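Local coordinates for P35 (Autographa californica nucleopolyhedrovirus, PDB 1P35), which inhibits caspases to block the apoptosis that infected insect host cells would otherwise undergo, and suppresses the host RNA interference antiviral response, at residues N47-K58 against S167-I178. Numbering follows the deposited sequence.
Sequences NISGPIRSVTRK and SFEYNPIGNKVI. With PO4 (phosphate ion), chain D.
Ile-52 sets its CD1 over the centre of the Phe-168 ring, 3.7 Å from the centroid and on the ring normal, which meets the criterion for a CH-pi contact. In the ring plane, Ile-48 CG2 meets the edge at CZ, 4.0 Å away. Phe-168 shares a sheet face with Ile-52 and Val-55; its chi1 of 63°, with CG between backbone N and carbonyl carbon, sets where on that face the ring lies, against Ile-52 CD1. Backbone bonds fix this register: Arg-53 N donates to Glu-169 O (2.8 Å) and Glu-169 N to Ser-54 O (2.8 Å). Two residues thus face one, a classic beta bulge; the axes of strands 52-55 and 167-170 run antiparallel, 146° between their N-to-C directions. In the loop after strand 42-48, Ser-49 OG donates to Lys-176 O (2.7 Å) from above the carbonyl plane, while Ile-173 N bonds Ser-49 O. A water accepts from both Ser-49 N and Ile-178 N, bridging the two segments. Further out, Tyr-170 OH bonds Asp-17, and Thr-56 OG1 bonds Glu-26, which also forms a salt bridge with Lys-58. Strand 52-55 thus pairs with strand 164-170, itself bonded to strand 24-33, while Val-102 and Cys-104 of strand 98-106 pack against Ile-52.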
loop_
_atom_site.group_PDB
_atom_site.type_symbol
_atom_site.label_atom_id
_atom_site.label_comp_id
_atom_site.label_asym_id
_atom_site.label_seq_id
_atom_site.Cartn_x
_atom_site.Cartn_y
_atom_site.Cartn_z
ATOM N N ASN A 47 -15.054 25.560 -6.078
ATOM C CA ASN A 47 -16.485 25.522 -5.908
ATOM C C ASN A 47 -17.018 24.189 -5.389
ATOM O O ASN A 47 -16.463 23.115 -5.696
ATOM C CB ASN A 47 -17.160 25.857 -7.250
ATOM C CG ASN A 47 -17.036 27.323 -7.630
ATOM O OD1 ASN A 47 -16.821 27.670 -8.806
ATOM N ND2 ASN A 47 -17.210 28.194 -6.650
ATOM N N ILE A 48 -18.063 24.283 -4.569
ATOM C CA ILE A 48 -18.781 23.126 -4.050
ATOM C C ILE A 48 -20.278 23.507 -4.127
ATOM O O ILE A 48 -20.612 24.689 -4.205
ATOM C CB ILE A 48 -18.321 22.714 -2.602
ATOM C CG1 ILE A 48 -18.409 23.894 -1.641
ATOM C CG2 ILE A 48 -16.888 22.114 -2.651
ATOM C CD1 ILE A 48 -17.974 23.534 -0.229
ATOM N N SER A 49 -21.176 22.527 -4.138
ATOM C CA SER A 49 -22.602 22.832 -4.277
ATOM C C SER A 49 -23.347 23.275 -2.982
ATOM O O SER A 49 -24.528 23.562 -3.017
ATOM C CB SER A 49 -23.308 21.632 -4.893
ATOM O OG SER A 49 -23.146 20.491 -4.070
ATOM N N GLY A 50 -22.650 23.337 -1.851
ATOM C CA GLY A 50 -23.306 23.756 -0.624
ATOM C C GLY A 50 -22.379 24.108 0.538
ATOM O O GLY A 50 -21.188 23.829 0.497
ATOM N N PRO A 51 -22.932 24.667 1.623
ATOM C CA PRO A 51 -22.095 25.049 2.750
ATOM C C PRO A 51 -21.423 23.905 3.457
ATOM O O PRO A 51 -22.012 22.846 3.636
ATOM C CB PRO A 51 -23.071 25.803 3.653
ATOM C CG PRO A 51 -24.441 24.948 3.405
ATOM C CD PRO A 51 -24.361 24.970 1.887
ATOM N N ILE A 52 -20.173 24.143 3.849
ATOM C CA ILE A 52 -19.406 23.164 4.590
ATOM C C ILE A 52 -19.969 23.083 6.004
ATOM O O ILE A 52 -20.399 24.078 6.578
ATOM C CB ILE A 52 -17.918 23.545 4.652
ATOM C CG1 ILE A 52 -17.297 23.315 3.253
ATOM C CG2 ILE A 52 -17.232 22.784 5.750
ATOM C CD1 ILE A 52 -15.830 23.672 3.148
ATOM N N ARG A 53 -19.952 21.890 6.567
ATOM C CA ARG A 53 -20.489 21.733 7.874
ATOM C C ARG A 53 -19.434 21.311 8.876
ATOM O O ARG A 53 -19.402 21.820 9.993
ATOM C CB ARG A 53 -21.617 20.731 7.837
ATOM C CG ARG A 53 -22.421 20.772 9.107
ATOM C CD ARG A 53 -23.347 19.600 9.153
ATOM N NE ARG A 53 -22.567 18.382 9.204
ATOM C CZ ARG A 53 -23.072 17.209 8.891
ATOM N NH1 ARG A 53 -24.352 17.124 8.507
ATOM N NH2 ARG A 53 -22.300 16.132 8.963
ATOM N N SER A 54 -18.609 20.339 8.510
ATOM C CA SER A 54 -17.522 19.943 9.390
ATOM C C SER A 54 -16.441 19.252 8.577
ATOM O O SER A 54 -16.694 18.849 7.459
ATOM C CB SER A 54 -18.012 19.057 10.531
ATOM O OG SER A 54 -18.657 17.912 10.060
ATOM N N VAL A 55 -15.227 19.182 9.119
ATOM C CA VAL A 55 -14.122 18.530 8.436
ATOM C C VAL A 55 -14.094 17.127 8.964
ATOM O O VAL A 55 -14.464 16.883 10.104
ATOM C CB VAL A 55 -12.770 19.148 8.794
ATOM C CG1 VAL A 55 -12.621 20.538 8.159
ATOM C CG2 VAL A 55 -12.694 19.268 10.312
ATOM N N THR A 56 -13.619 16.200 8.157
ATOM C CA THR A 56 -13.575 14.846 8.635
ATOM C C THR A 56 -12.134 14.348 8.609
ATOM O O THR A 56 -11.232 15.061 8.168
ATOM C CB THR A 56 -14.497 13.971 7.775
ATOM O OG1 THR A 56 -14.104 14.059 6.387
ATOM C CG2 THR A 56 -15.915 14.448 7.912
ATOM N N ARG A 57 -11.913 13.162 9.147
ATOM C CA ARG A 57 -10.586 12.533 9.166
ATOM C C ARG A 57 -10.801 11.174 8.525
ATOM O O ARG A 57 -11.718 10.432 8.900
ATOM C CB ARG A 57 -10.066 12.372 10.610
ATOM C CG ARG A 57 -8.638 11.726 10.795
ATOM C CD ARG A 57 -7.536 12.498 10.076
ATOM N NE ARG A 57 -6.162 12.151 10.481
ATOM C CZ ARG A 57 -5.550 10.975 10.316
ATOM N NH1 ARG A 57 -6.164 9.941 9.748
ATOM N NH2 ARG A 57 -4.285 10.841 10.701
ATOM N N LYS A 58 -9.993 10.868 7.515
ATOM C CA LYS A 58 -10.107 9.587 6.834
ATOM C C LYS A 58 -8.923 8.746 7.230
ATOM O O LYS A 58 -7.922 9.272 7.731
ATOM C CB LYS A 58 -10.133 9.778 5.305
ATOM C CG LYS A 58 -11.067 10.872 4.855
ATOM C CD LYS A 58 -12.508 10.732 5.387
ATOM C CE LYS A 58 -13.169 9.448 4.959
ATOM N NZ LYS A 58 -14.556 9.414 5.500
ATOM N N SER A 167 -10.637 16.846 3.858
ATOM C CA SER A 167 -11.912 16.190 3.686
ATOM C C SER A 167 -12.933 16.909 4.564
ATOM O O SER A 167 -12.606 17.390 5.630
ATOM C CB SER A 167 -11.825 14.697 4.034
ATOM O OG SER A 167 -11.242 14.479 5.309
ATOM N N PHE A 168 -14.173 16.982 4.110
ATOM C CA PHE A 168 -15.170 17.668 4.885
ATOM C C PHE A 168 -16.559 17.272 4.373
ATOM O O PHE A 168 -16.690 16.743 3.252
ATOM C CB PHE A 168 -14.922 19.200 4.791
ATOM C CG PHE A 168 -15.052 19.766 3.361
ATOM C CD1 PHE A 168 -16.279 19.758 2.696
ATOM C CD2 PHE A 168 -13.926 20.222 2.673
ATOM C CE1 PHE A 168 -16.382 20.186 1.345
ATOM C CE2 PHE A 168 -14.004 20.652 1.346
ATOM C CZ PHE A 168 -15.247 20.625 0.679
ATOM N N GLU A 169 -17.574 17.456 5.215
ATOM C CA GLU A 169 -18.944 17.191 4.805
ATOM C C GLU A 169 -19.619 18.516 4.505
ATOM O O GLU A 169 -19.341 19.535 5.139
ATOM C CB GLU A 169 -19.745 16.476 5.890
ATOM C CG GLU A 169 -19.502 14.997 5.928
ATOM C CD GLU A 169 -20.083 14.348 7.151
ATOM O OE1 GLU A 169 -21.226 14.678 7.483
ATOM O OE2 GLU A 169 -19.416 13.492 7.761
ATOM N N TYR A 170 -20.486 18.507 3.514
ATOM C CA TYR A 170 -21.212 19.715 3.187
ATOM C C TYR A 170 -22.674 19.348 2.863
ATOM O O TYR A 170 -23.029 18.147 2.699
ATOM C CB TYR A 170 -20.541 20.451 2.019
ATOM C CG TYR A 170 -20.479 19.651 0.726
ATOM C CD1 TYR A 170 -19.690 18.518 0.615
ATOM C CD2 TYR A 170 -21.217 20.048 -0.397
ATOM C CE1 TYR A 170 -19.638 17.787 -0.597
ATOM C CE2 TYR A 170 -21.172 19.325 -1.604
ATOM C CZ TYR A 170 -20.404 18.210 -1.696
ATOM O OH TYR A 170 -20.545 17.413 -2.800
ATOM N N ASN A 171 -23.508 20.380 2.789
ATOM C CA ASN A 171 -24.944 20.253 2.500
ATOM C C ASN A 171 -25.243 20.849 1.120
ATOM O O ASN A 171 -25.469 22.041 0.984
ATOM C CB ASN A 171 -25.695 20.977 3.605
ATOM C CG ASN A 171 -25.439 20.347 4.928
ATOM O OD1 ASN A 171 -24.902 20.968 5.849
ATOM N ND2 ASN A 171 -25.780 19.051 5.029
ATOM N N PRO A 172 -25.337 19.997 0.094
ATOM C CA PRO A 172 -25.595 20.378 -1.310
ATOM C C PRO A 172 -26.842 21.223 -1.512
ATOM O O PRO A 172 -27.913 20.911 -0.985
ATOM C CB PRO A 172 -25.722 19.027 -2.024
ATOM C CG PRO A 172 -25.002 18.065 -1.095
ATOM C CD PRO A 172 -25.407 18.534 0.257
ATOM N N ILE A 173 -26.719 22.324 -2.230
ATOM C CA ILE A 173 -27.923 23.090 -2.497
ATOM C C ILE A 173 -28.524 22.414 -3.757
ATOM O O ILE A 173 -27.822 22.098 -4.718
ATOM C CB ILE A 173 -27.634 24.604 -2.768
ATOM C CG1 ILE A 173 -27.145 25.351 -1.499
ATOM C CG2 ILE A 173 -28.837 25.221 -3.377
ATOM C CD1 ILE A 173 -27.853 24.965 -0.120
ATOM N N GLY A 174 -29.817 22.115 -3.709
ATOM C CA GLY A 174 -30.520 21.528 -4.844
ATOM C C GLY A 174 -30.108 20.323 -5.676
ATOM O O GLY A 174 -30.177 20.402 -6.900
ATOM N N ASN A 175 -29.741 19.209 -5.042
ATOM C CA ASN A 175 -29.340 18.000 -5.788
ATOM C C ASN A 175 -28.239 18.197 -6.849
ATOM O O ASN A 175 -28.281 17.633 -7.941
ATOM C CB ASN A 175 -30.556 17.339 -6.460
ATOM C CG ASN A 175 -31.661 17.008 -5.472
ATOM O OD1 ASN A 175 -31.394 16.561 -4.357
ATOM N ND2 ASN A 175 -32.907 17.201 -5.887
ATOM N N LYS A 176 -27.261 19.011 -6.508
ATOM C CA LYS A 176 -26.126 19.266 -7.366
ATOM C C LYS A 176 -24.855 18.863 -6.600
ATOM O O LYS A 176 -24.844 18.881 -5.347
ATOM C CB LYS A 176 -26.051 20.747 -7.676
ATOM C CG LYS A 176 -27.194 21.266 -8.484
ATOM C CD LYS A 176 -27.045 20.868 -9.940
ATOM C CE LYS A 176 -28.121 21.515 -10.784
ATOM N NZ LYS A 176 -28.027 21.043 -12.184
ATOM N N VAL A 177 -23.827 18.494 -7.369
ATOM C CA VAL A 177 -22.485 18.166 -6.899
ATOM C C VAL A 177 -21.520 18.794 -7.890
ATOM O O VAL A 177 -21.695 18.702 -9.088
ATOM C CB VAL A 177 -22.117 16.697 -6.978
ATOM C CG1 VAL A 177 -20.852 16.453 -6.139
ATOM C CG2 VAL A 177 -23.249 15.861 -6.600
ATOM N N ILE A 178 -20.474 19.415 -7.384
ATOM C CA ILE A 178 -19.487 20.009 -8.249
ATOM C C ILE A 178 -18.160 19.237 -8.044
ATOM O O ILE A 178 -17.669 19.162 -6.932
ATOM C CB ILE A 178 -19.329 21.474 -7.859
ATOM C CG1 ILE A 178 -20.646 22.195 -8.101
ATOM C CG2 ILE A 178 -18.173 22.121 -8.615
ATOM C CD1 ILE A 178 -20.637 23.694 -7.742
HETATM P P PO4 D . -15.098 5.724 4.434
HETATM O O1 PO4 D . -15.752 7.099 4.391
HETATM O O2 PO4 D . -14.945 5.313 5.886
HETATM O O3 PO4 D . -15.955 4.699 3.704
HETATM O O4 PO4 D . -13.767 5.819 3.741
HETATM O O HOH W 1 -20.113 19.815 -4.539
#